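PDB 4EFI: 3-oxoacyl-(Acyl-carrier protein) synthase from Burkholderia xenovorans, which probably catalyses the condensation that forms 3-oxoacyl-[acyl-carrier-protein], as beta-ketoacyl synthases of the thiolase superfamily do. Local coordinates for residues V49-A60 against T169-G177; S263-A272 against T322-F330. All coordinates share one frame; numbering follows the deposited sequence.

Interaction 1 (V49-A60 against T169-G177); sequences VKMIGVNRRRWA and TSLLFGDAG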
loop_
_atom_site.group_PDB
_atom_site.type_symbol
_atom_site.label_atom_id
_atom_site.label_comp_id
_atom_site.label_asym_id
_atom_site.label_seq_id
_atom_site.Cartn_x
_atom_site.Cartn_y
_atom_site.Cartn_z
ATOM N N VAL A 49 10.535 16.174 10.277
ATOM C CA VAL A 49 10.698 15.701 8.913
ATOM C C VAL A 49 12.045 15.006 8.731
ATOM O O VAL A 49 12.149 14.108 7.886
ATOM C CB VAL A 49 10.441 16.794 7.840
ATOM C CG1 VAL A 49 9.035 17.383 8.002
ATOM C CG2 VAL A 49 11.507 17.869 7.899
ATOM N N LYS A 50 13.051 15.360 9.530
ATOM C CA LYS A 50 14.306 14.611 9.519
ATOM C C LYS A 50 14.037 13.148 9.861
ATOM O O LYS A 50 14.508 12.257 9.163
ATOM C CB LYS A 50 15.312 15.190 10.519
ATOM C CG LYS A 50 16.610 14.405 10.645
ATOM C CD LYS A 50 17.420 14.471 9.357
ATOM C CE LYS A 50 18.687 13.640 9.452
ATOM N NZ LYS A 50 19.586 13.839 8.258
ATOM N N MET A 51 13.292 12.917 10.941
ATOM C CA MET A 51 12.979 11.548 11.391
ATOM C C MET A 51 12.079 10.798 10.419
ATOM O O MET A 51 12.295 9.624 10.126
ATOM C CB MET A 51 12.281 11.598 12.744
ATOM N N ILE A 52 11.062 11.463 9.889
ATOM C CA ILE A 52 10.116 10.742 9.057
ATOM C C ILE A 52 10.616 10.654 7.622
ATOM O O ILE A 52 10.221 9.744 6.895
ATOM C CB ILE A 52 8.663 11.266 9.204
ATOM C CG1 ILE A 52 8.522 12.697 8.747
ATOM C CG2 ILE A 52 8.195 11.140 10.649
ATOM C CD1 ILE A 52 7.057 13.174 8.808
ATOM N N GLY A 53 11.496 11.579 7.203
ATOM C CA GLY A 53 12.140 11.486 5.901
ATOM C C GLY A 53 11.400 12.120 4.722
ATOM O O GLY A 53 11.759 11.894 3.574
ATOM N N VAL A 54 10.356 12.913 5.010
ATOM C CA VAL A 54 9.402 13.465 3.998
ATOM C C VAL A 54 9.634 14.954 3.613
ATOM O O VAL A 54 9.380 15.840 4.464
ATOM C CB VAL A 54 7.921 13.371 4.509
ATOM C CG1 VAL A 54 6.928 13.755 3.412
ATOM C CG2 VAL A 54 7.582 11.974 5.033
ATOM N N ASN A 55 10.109 15.218 2.373
ATOM C CA ASN A 55 10.384 16.577 1.871
ATOM C C ASN A 55 9.173 17.177 1.162
ATOM O O ASN A 55 8.909 18.379 1.235
ATOM C CB ASN A 55 11.561 16.569 0.892
ATOM C CG ASN A 55 12.860 16.081 1.527
ATOM O OD1 ASN A 55 13.329 16.655 2.499
ATOM N ND2 ASN A 55 13.419 15.000 0.986
ATOM N N ARG A 56 8.475 16.318 0.441
ATOM C CA ARG A 56 7.312 16.674 -0.367
ATOM C C ARG A 56 6.309 15.541 -0.286
ATOM O O ARG A 56 6.679 14.409 -0.005
ATOM C CB ARG A 56 7.748 16.855 -1.838
ATOM C CG ARG A 56 8.425 18.179 -2.136
ATOM C CD ARG A 56 9.215 18.189 -3.466
ATOM N NE ARG A 56 10.391 17.344 -3.368
ATOM C CZ ARG A 56 11.521 17.690 -2.756
ATOM N NH1 ARG A 56 11.653 18.885 -2.197
ATOM N NH2 ARG A 56 12.524 16.833 -2.710
ATOM N N ARG A 57 5.051 15.835 -0.584
ATOM C CA ARG A 57 4.028 14.816 -0.759
ATOM C C ARG A 57 2.945 15.358 -1.689
ATOM O O ARG A 57 2.896 16.564 -1.954
ATOM C CB ARG A 57 3.434 14.361 0.589
ATOM C CG ARG A 57 2.399 15.270 1.218
ATOM C CD ARG A 57 3.000 16.508 1.818
ATOM N NE ARG A 57 3.731 16.265 3.066
ATOM C CZ ARG A 57 4.838 16.888 3.447
ATOM N NH1 ARG A 57 5.367 16.630 4.637
ATOM N NH2 ARG A 57 5.427 17.778 2.661
ATOM N N ARG A 58 2.123 14.467 -2.224
ATOM C CA ARG A 58 1.012 14.886 -3.082
ATOM C C ARG A 58 -0.313 14.775 -2.362
ATOM O O ARG A 58 -0.562 13.759 -1.698
ATOM C CB ARG A 58 0.962 14.024 -4.343
ATOM C CG ARG A 58 2.269 13.938 -5.098
ATOM C CD ARG A 58 2.770 15.296 -5.533
ATOM N NE ARG A 58 3.943 15.207 -6.422
ATOM C CZ ARG A 58 3.909 15.155 -7.757
ATOM N NH1 ARG A 58 2.767 15.201 -8.414
ATOM N NH2 ARG A 58 5.042 15.064 -8.448
ATOM N N TRP A 59 -1.152 15.800 -2.453
ATOM C CA TRP A 59 -2.463 15.790 -1.815
ATOM C C TRP A 59 -3.580 15.948 -2.840
ATOM O O TRP A 59 -3.571 16.873 -3.650
ATOM C CB TRP A 59 -2.594 16.896 -0.782
ATOM C CG TRP A 59 -1.948 16.629 0.553
ATOM C CD1 TRP A 59 -1.327 15.478 0.966
ATOM C CD2 TRP A 59 -1.893 17.541 1.643
ATOM N NE1 TRP A 59 -0.891 15.645 2.270
ATOM C CE2 TRP A 59 -1.230 16.895 2.698
ATOM C CE3 TRP A 59 -2.358 18.842 1.826
ATOM C CZ2 TRP A 59 -1.005 17.516 3.930
ATOM C CZ3 TRP A 59 -2.135 19.466 3.056
ATOM C CH2 TRP A 59 -1.464 18.793 4.087
ATOM N N ALA A 60 -4.547 15.040 -2.780
ATOM C CA ALA A 60 -5.730 15.083 -3.629
ATOM C C ALA A 60 -6.586 16.291 -3.324
ATOM O O ALA A 60 -6.774 16.659 -2.164
ATOM C CB ALA A 60 -6.543 13.821 -3.395
ATOM N N THR A 169 0.662 13.457 12.190
ATOM C CA THR A 169 -0.040 12.903 11.052
ATOM C C THR A 169 -0.038 13.877 9.870
ATOM O O THR A 169 0.050 13.449 8.729
ATOM C CB THR A 169 -1.489 12.445 11.406
ATOM O OG1 THR A 169 -2.263 13.531 11.933
ATOM C CG2 THR A 169 -1.455 11.307 12.418
ATOM N N SER A 170 -0.117 15.179 10.157
ATOM C CA SER A 170 -0.166 16.184 9.090
ATOM C C SER A 170 1.058 16.166 8.203
ATOM O O SER A 170 0.960 16.356 6.989
ATOM C CB SER A 170 -0.318 17.584 9.677
ATOM O OG SER A 170 -1.641 17.806 10.104
ATOM N N LEU A 171 2.232 15.962 8.787
ATOM C CA LEU A 171 3.468 15.996 8.024
ATOM C C LEU A 171 3.791 14.668 7.344
ATOM O O LEU A 171 4.677 14.601 6.491
ATOM C CB LEU A 171 4.623 16.354 8.970
ATOM C CG LEU A 171 4.706 17.783 9.512
ATOM C CD1 LEU A 171 5.777 17.864 10.580
ATOM C CD2 LEU A 171 5.015 18.782 8.421
ATOM N N LEU A 172 3.088 13.608 7.716
ATOM C CA LEU A 172 3.454 12.262 7.325
ATOM C C LEU A 172 2.824 11.741 6.039
ATOM O O LEU A 172 3.487 11.132 5.216
ATOM C CB LEU A 172 3.098 11.310 8.467
ATOM C CG LEU A 172 3.414 9.840 8.219
ATOM C CD1 LEU A 172 4.875 9.603 7.962
ATOM C CD2 LEU A 172 2.951 9.033 9.427
ATOM N N PHE A 173 1.532 11.976 5.873
ATOM C CA PHE A 173 0.770 11.274 4.839
ATOM C C PHE A 173 0.649 12.019 3.518
ATOM O O PHE A 173 0.414 13.241 3.472
ATOM C CB PHE A 173 -0.630 10.916 5.351
ATOM C CG PHE A 173 -0.619 9.877 6.437
ATOM C CD1 PHE A 173 -0.376 8.548 6.133
ATOM C CD2 PHE A 173 -0.825 10.226 7.761
ATOM C CE1 PHE A 173 -0.360 7.578 7.154
ATOM C CE2 PHE A 173 -0.802 9.273 8.763
ATOM C CZ PHE A 173 -0.566 7.966 8.461
ATOM N N GLY A 174 0.767 11.250 2.447
ATOM C CA GLY A 174 0.494 11.704 1.098
ATOM C C GLY A 174 -0.524 10.777 0.456
ATOM O O GLY A 174 -0.896 9.750 1.040
ATOM N N ASP A 175 -0.944 11.124 -0.756
ATOM C CA ASP A 175 -1.991 10.400 -1.464
ATOM C C ASP A 175 -1.469 9.758 -2.749
ATOM O O ASP A 175 -0.635 10.333 -3.443
ATOM C CB ASP A 175 -3.136 11.350 -1.813
ATOM C CG ASP A 175 -3.796 11.948 -0.588
ATOM O OD1 ASP A 175 -3.690 11.354 0.502
ATOM O OD2 ASP A 175 -4.432 13.009 -0.721
ATOM N N ALA A 176 -1.928 8.543 -3.031
ATOM C CA ALA A 176 -1.633 7.879 -4.293
ATOM C C ALA A 176 -2.666 6.800 -4.594
ATOM O O ALA A 176 -3.280 6.254 -3.685
ATOM C CB ALA A 176 -0.240 7.275 -4.254
ATOM N N GLY A 177 -2.819 6.472 -5.871
ATOM C CA GLY A 177 -3.645 5.359 -6.299
ATOM C C GLY A 177 -2.874 4.529 -7.308
ATOM O O GLY A 177 -2.063 5.067 -8.052
HETATM O O HOH W 1 1.936 15.187 4.728
HETATM O O HOH W 2 2.062 11.570 -2.342
#
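Arg57 and Trp59 of 49-60 reach into the loop that joins helix 167-170 to strand 176-184 in this thiolase-type fold, and their side chains grip its backbone carbonyls. The arginine chain folds back at its second and third torsions (-74° and -73°), which brings NH1 2.8 Å from Leu171 O, close to the guanidinium plane. NH1 is shared with Asn33, NH2 binds Val31 O, and Val54 CG1 lies against one guanidinium face. A water accepts from Arg57 NE and donates to Ser170 O and Phe173 O. That second carbonyl also takes the Trp59 NE1-H, 3.0 Å away and in the indole plane. Gly174 lets the backbones close in, its CA 4.0 Å from Arg57 CB, and Asp175 N bonds to Arg58 O at 2.8 Å. The helical end is looser, without hydrogen bonds across: Ile52 CD1 rests on Leu171 O (3.6 Å) and CB (4.0 Å), and the Val49 and Leu171 side chains cross at about a right angle, CG1 to CD1 4.2 Å. Lys50 on the helix and Asn55 past the turn are solvent-exposed. At the far end Asp175 OD2, also held by Ser159, accepts the Ala60 N-H through its anti lone pair at 2.9 Å and 172°.

Interaction 2 (S263-A272 against T322-F330); sequences SYDAFLFHQA and TLQLGMFGF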
loop_
_atom_site.group_PDB
_atom_site.type_symbol
_atom_site.label_atom_id
_atom_site.label_comp_id
_atom_site.label_asym_id
_atom_site.label_seq_id
_atom_site.Cartn_x
_atom_site.Cartn_y
_atom_site.Cartn_z
ATOM N N SER A 263 20.444 -12.715 -2.646
ATOM C CA SER A 263 19.991 -12.892 -4.023
ATOM C C SER A 263 18.687 -12.130 -4.344
ATOM O O SER A 263 18.188 -12.197 -5.465
ATOM C CB SER A 263 19.811 -14.368 -4.344
ATOM O OG SER A 263 18.650 -14.894 -3.738
ATOM N N TYR A 264 18.119 -11.428 -3.365
ATOM C CA TYR A 264 16.985 -10.545 -3.628
ATOM C C TYR A 264 17.473 -9.245 -4.251
ATOM O O TYR A 264 18.523 -8.723 -3.886
ATOM C CB TYR A 264 16.237 -10.224 -2.342
ATOM C CG TYR A 264 15.295 -11.333 -1.911
ATOM C CD1 TYR A 264 15.771 -12.516 -1.376
ATOM C CD2 TYR A 264 13.920 -11.186 -2.043
ATOM C CE1 TYR A 264 14.923 -13.523 -1.002
ATOM C CE2 TYR A 264 13.059 -12.199 -1.667
ATOM C CZ TYR A 264 13.564 -13.346 -1.146
ATOM O OH TYR A 264 12.692 -14.348 -0.791
ATOM N N ASP A 265 16.693 -8.719 -5.182
ATOM C CA ASP A 265 17.008 -7.453 -5.807
ATOM C C ASP A 265 16.513 -6.284 -4.979
ATOM O O ASP A 265 17.090 -5.195 -5.001
ATOM C CB ASP A 265 16.448 -7.419 -7.231
ATOM C CG ASP A 265 17.151 -8.399 -8.119
ATOM O OD1 ASP A 265 18.362 -8.192 -8.365
ATOM O OD2 ASP A 265 16.567 -9.435 -8.514
ATOM N N ALA A 266 15.427 -6.482 -4.251
ATOM C CA ALA A 266 14.893 -5.440 -3.382
ATOM C C ALA A 266 13.970 -6.032 -2.335
ATOM O O ALA A 266 13.278 -7.026 -2.581
ATOM C CB ALA A 266 14.152 -4.378 -4.181
ATOM N N PHE A 267 13.939 -5.364 -1.185
ATOM C CA PHE A 267 12.993 -5.602 -0.106
ATOM C C PHE A 267 12.138 -4.346 0.000
ATOM O O PHE A 267 12.631 -3.287 0.391
ATOM C CB PHE A 267 13.741 -5.844 1.207
ATOM C CG PHE A 267 14.713 -7.012 1.138
ATOM C CD1 PHE A 267 14.274 -8.325 1.244
ATOM C CD2 PHE A 267 16.059 -6.787 0.939
ATOM C CE1 PHE A 267 15.185 -9.383 1.167
ATOM C CE2 PHE A 267 16.944 -7.830 0.859
ATOM C CZ PHE A 267 16.512 -9.122 0.966
ATOM N N LEU A 268 10.868 -4.475 -0.367
ATOM C CA LEU A 268 9.946 -3.349 -0.489
ATOM C C LEU A 268 9.057 -3.294 0.730
ATOM O O LEU A 268 8.190 -4.161 0.892
ATOM C CB LEU A 268 9.110 -3.549 -1.742
ATOM C CG LEU A 268 9.923 -3.713 -3.021
ATOM C CD1 LEU A 268 9.056 -4.246 -4.133
ATOM C CD2 LEU A 268 10.525 -2.373 -3.413
ATOM N N PHE A 269 9.275 -2.306 1.588
ATOM C CA PHE A 269 8.489 -2.132 2.795
ATOM C C PHE A 269 7.472 -1.037 2.622
ATOM O O PHE A 269 7.730 -0.019 1.979
ATOM C CB PHE A 269 9.382 -1.731 3.968
ATOM C CG PHE A 269 10.230 -2.850 4.506
ATOM C CD1 PHE A 269 11.411 -3.195 3.879
ATOM C CD2 PHE A 269 9.837 -3.573 5.620
ATOM C CE1 PHE A 269 12.205 -4.244 4.361
ATOM C CE2 PHE A 269 10.621 -4.610 6.105
ATOM C CZ PHE A 269 11.810 -4.941 5.468
ATOM N N HIS A 270 6.334 -1.196 3.277
ATOM C CA HIS A 270 5.426 -0.091 3.451
ATOM C C HIS A 270 6.208 1.073 4.007
ATOM O O HIS A 270 6.994 0.909 4.957
ATOM C CB HIS A 270 4.304 -0.476 4.398
ATOM C CG HIS A 270 3.553 0.703 4.944
ATOM N ND1 HIS A 270 2.972 1.615 4.150
ATOM C CD2 HIS A 270 3.318 1.110 6.250
ATOM C CE1 HIS A 270 2.387 2.554 4.907
ATOM N NE2 HIS A 270 2.599 2.243 6.191
ATOM N N GLN A 271 6.015 2.255 3.428
ATOM C CA GLN A 271 6.823 3.425 3.743
ATOM C C GLN A 271 6.264 4.152 4.964
ATOM O O GLN A 271 5.709 5.244 4.864
ATOM C CB GLN A 271 6.900 4.341 2.525
ATOM C CG GLN A 271 7.511 3.639 1.300
ATOM C CD GLN A 271 9.016 3.550 1.389
ATOM O OE1 GLN A 271 9.718 4.553 1.242
ATOM N NE2 GLN A 271 9.526 2.336 1.619
ATOM N N ALA A 272 6.386 3.525 6.124
ATOM C CA ALA A 272 5.725 4.015 7.323
ATOM C C ALA A 272 6.302 5.350 7.782
ATOM O O ALA A 272 5.559 6.297 8.068
ATOM C CB ALA A 272 5.832 2.978 8.443
ATOM N N THR A 322 14.174 -9.981 -14.755
ATOM C CA THR A 322 13.367 -10.556 -13.695
ATOM C C THR A 322 14.025 -10.183 -12.360
ATOM O O THR A 322 15.237 -10.395 -12.177
ATOM C CB THR A 322 13.315 -12.080 -13.834
ATOM O OG1 THR A 322 12.784 -12.432 -15.118
ATOM C CG2 THR A 322 12.482 -12.688 -12.753
ATOM N N LEU A 323 13.247 -9.595 -11.469
ATOM C CA LEU A 323 13.702 -9.219 -10.137
ATOM C C LEU A 323 13.117 -10.163 -9.117
ATOM O O LEU A 323 11.946 -10.529 -9.197
ATOM C CB LEU A 323 13.271 -7.795 -9.784
ATOM C CG LEU A 323 13.775 -6.687 -10.721
ATOM C CD1 LEU A 323 13.401 -5.339 -10.139
ATOM C CD2 LEU A 323 15.293 -6.767 -10.960
ATOM N N GLN A 324 13.941 -10.575 -8.167
ATOM C CA GLN A 324 13.501 -11.318 -7.000
ATOM C C GLN A 324 13.145 -10.306 -5.936
ATOM O O GLN A 324 13.993 -9.564 -5.454
ATOM C CB GLN A 324 14.614 -12.234 -6.497
ATOM C CG GLN A 324 14.241 -13.033 -5.237
ATOM C CD GLN A 324 13.140 -14.037 -5.495
ATOM O OE1 GLN A 324 12.912 -14.435 -6.630
ATOM N NE2 GLN A 324 12.433 -14.434 -4.441
ATOM N N LEU A 325 11.872 -10.246 -5.589
ATOM C CA LEU A 325 11.397 -9.248 -4.654
ATOM C C LEU A 325 10.745 -9.822 -3.408
ATOM O O LEU A 325 10.023 -10.828 -3.469
ATOM C CB LEU A 325 10.347 -8.373 -5.346
ATOM C CG LEU A 325 10.836 -7.653 -6.615
ATOM C CD1 LEU A 325 9.699 -6.910 -7.275
ATOM C CD2 LEU A 325 11.952 -6.704 -6.276
ATOM N N GLY A 326 10.968 -9.132 -2.290
ATOM C CA GLY A 326 10.206 -9.354 -1.071
ATOM C C GLY A 326 9.426 -8.096 -0.761
ATOM O O GLY A 326 9.925 -6.993 -0.982
ATOM N N MET A 327 8.194 -8.250 -0.287
ATOM C CA MET A 327 7.294 -7.118 -0.026
ATOM C C MET A 327 6.722 -7.293 1.366
ATOM O O MET A 327 6.319 -8.393 1.713
ATOM C CB MET A 327 6.150 -7.063 -1.037
ATOM C CG MET A 327 6.620 -7.021 -2.463
ATOM S SD MET A 327 5.246 -6.940 -3.600
ATOM C CE MET A 327 6.055 -7.197 -5.181
ATOM N N PHE A 328 6.722 -6.237 2.171
ATOM C CA PHE A 328 6.308 -6.334 3.574
ATOM C C PHE A 328 5.441 -5.157 3.937
ATOM O O PHE A 328 5.908 -4.028 3.939
ATOM C CB PHE A 328 7.549 -6.390 4.477
ATOM C CG PHE A 328 8.504 -7.472 4.090
ATOM C CD1 PHE A 328 8.253 -8.790 4.447
ATOM C CD2 PHE A 328 9.590 -7.196 3.285
ATOM C CE1 PHE A 328 9.096 -9.806 4.044
ATOM C CE2 PHE A 328 10.441 -8.215 2.873
ATOM C CZ PHE A 328 10.194 -9.515 3.268
ATOM N N GLY A 329 4.178 -5.443 4.237
ATOM C CA GLY A 329 3.223 -4.428 4.633
ATOM C C GLY A 329 2.769 -4.681 6.054
ATOM O O GLY A 329 2.641 -5.824 6.480
ATOM N N PHE A 330 2.564 -3.604 6.799
ATOM C CA PHE A 330 2.159 -3.699 8.191
ATOM C C PHE A 330 1.408 -2.435 8.581
ATOM O O PHE A 330 1.631 -1.376 8.004
ATOM C CB PHE A 330 3.406 -3.846 9.061
ATOM C CG PHE A 330 4.536 -2.963 8.623
ATOM C CD1 PHE A 330 5.353 -3.335 7.571
ATOM C CD2 PHE A 330 4.760 -1.749 9.244
ATOM C CE1 PHE A 330 6.383 -2.518 7.156
ATOM C CE2 PHE A 330 5.791 -0.927 8.832
ATOM C CZ PHE A 330 6.603 -1.313 7.787
HETATM O O HOH W 3 17.794 -9.694 -11.560
#
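A parallel strand pair at one edge of a mixed five-stranded sheet of the thiolase fold joins 263-272 to 322-330. The straightest bond is Leu268 N to Gly326 O, 2.8 Å and 178°; Gly326 N to Ala266 O precedes it, and Phe328 N to Leu268 O and His270 N to Phe328 O follow. Ahead of the strand, Asp265 continues the pairing with both backbone and side chain: its N bonds to Gln324 O, while OD2 takes the Gln324 N-H at 2.9 Å and OD1 pairs with Arg317. Gln324 CG sits over one face of the Tyr264 ring, 3.8 Å from the centroid, a CH-pi contact. On the aliphatic face Leu268 CD1 touches Leu325 CD1 (4.2 Å) and Met327 CG (4.1 Å), the Leu268 and Met327 chains running side by side. The other face is aromatic, with Phe328 CD2 over the rim of the Phe269 ring, 3.8 Å from its CZ, the planes 33° apart, neither stacked nor edge-to-face. Past the strand, with CG opposite its backbone N, His270 turns its ring edge to the face of Phe330, planes at 74°, and ND1 bonds to Ser305. Its side chain also touches Cys128 and Asn300, consistent with the Cys-His-Asn active site of KAS III enzymes. Helix 305-313 packs on Leu268 and Met327, helix 235-257 on Tyr264 and Phe330, and strand 335-343 pairs with the other edge of 323-331.

In the fold
Interaction 1 closes before interaction 2 opens along the chain, and their centres lie about 21 Å apart. They belong to different sheets: 169-177 leads into strand 176-184 of the six-stranded sheet, whereas both strands of interaction 2 lie in the five-stranded one. Strand 56-58 of interaction 1 pairs instead with 30-32 in a small two-stranded antiparallel sheet. The two contacts nevertheless meet, Leu172 CD1 of the first lying 3.4 Å from Ala272 O of the second, just beyond His270. The loop anchored by interaction 1 thus packs beside the C-terminal end of strand 266-269, close to the probable active site around Cys128, His270 and Asn300.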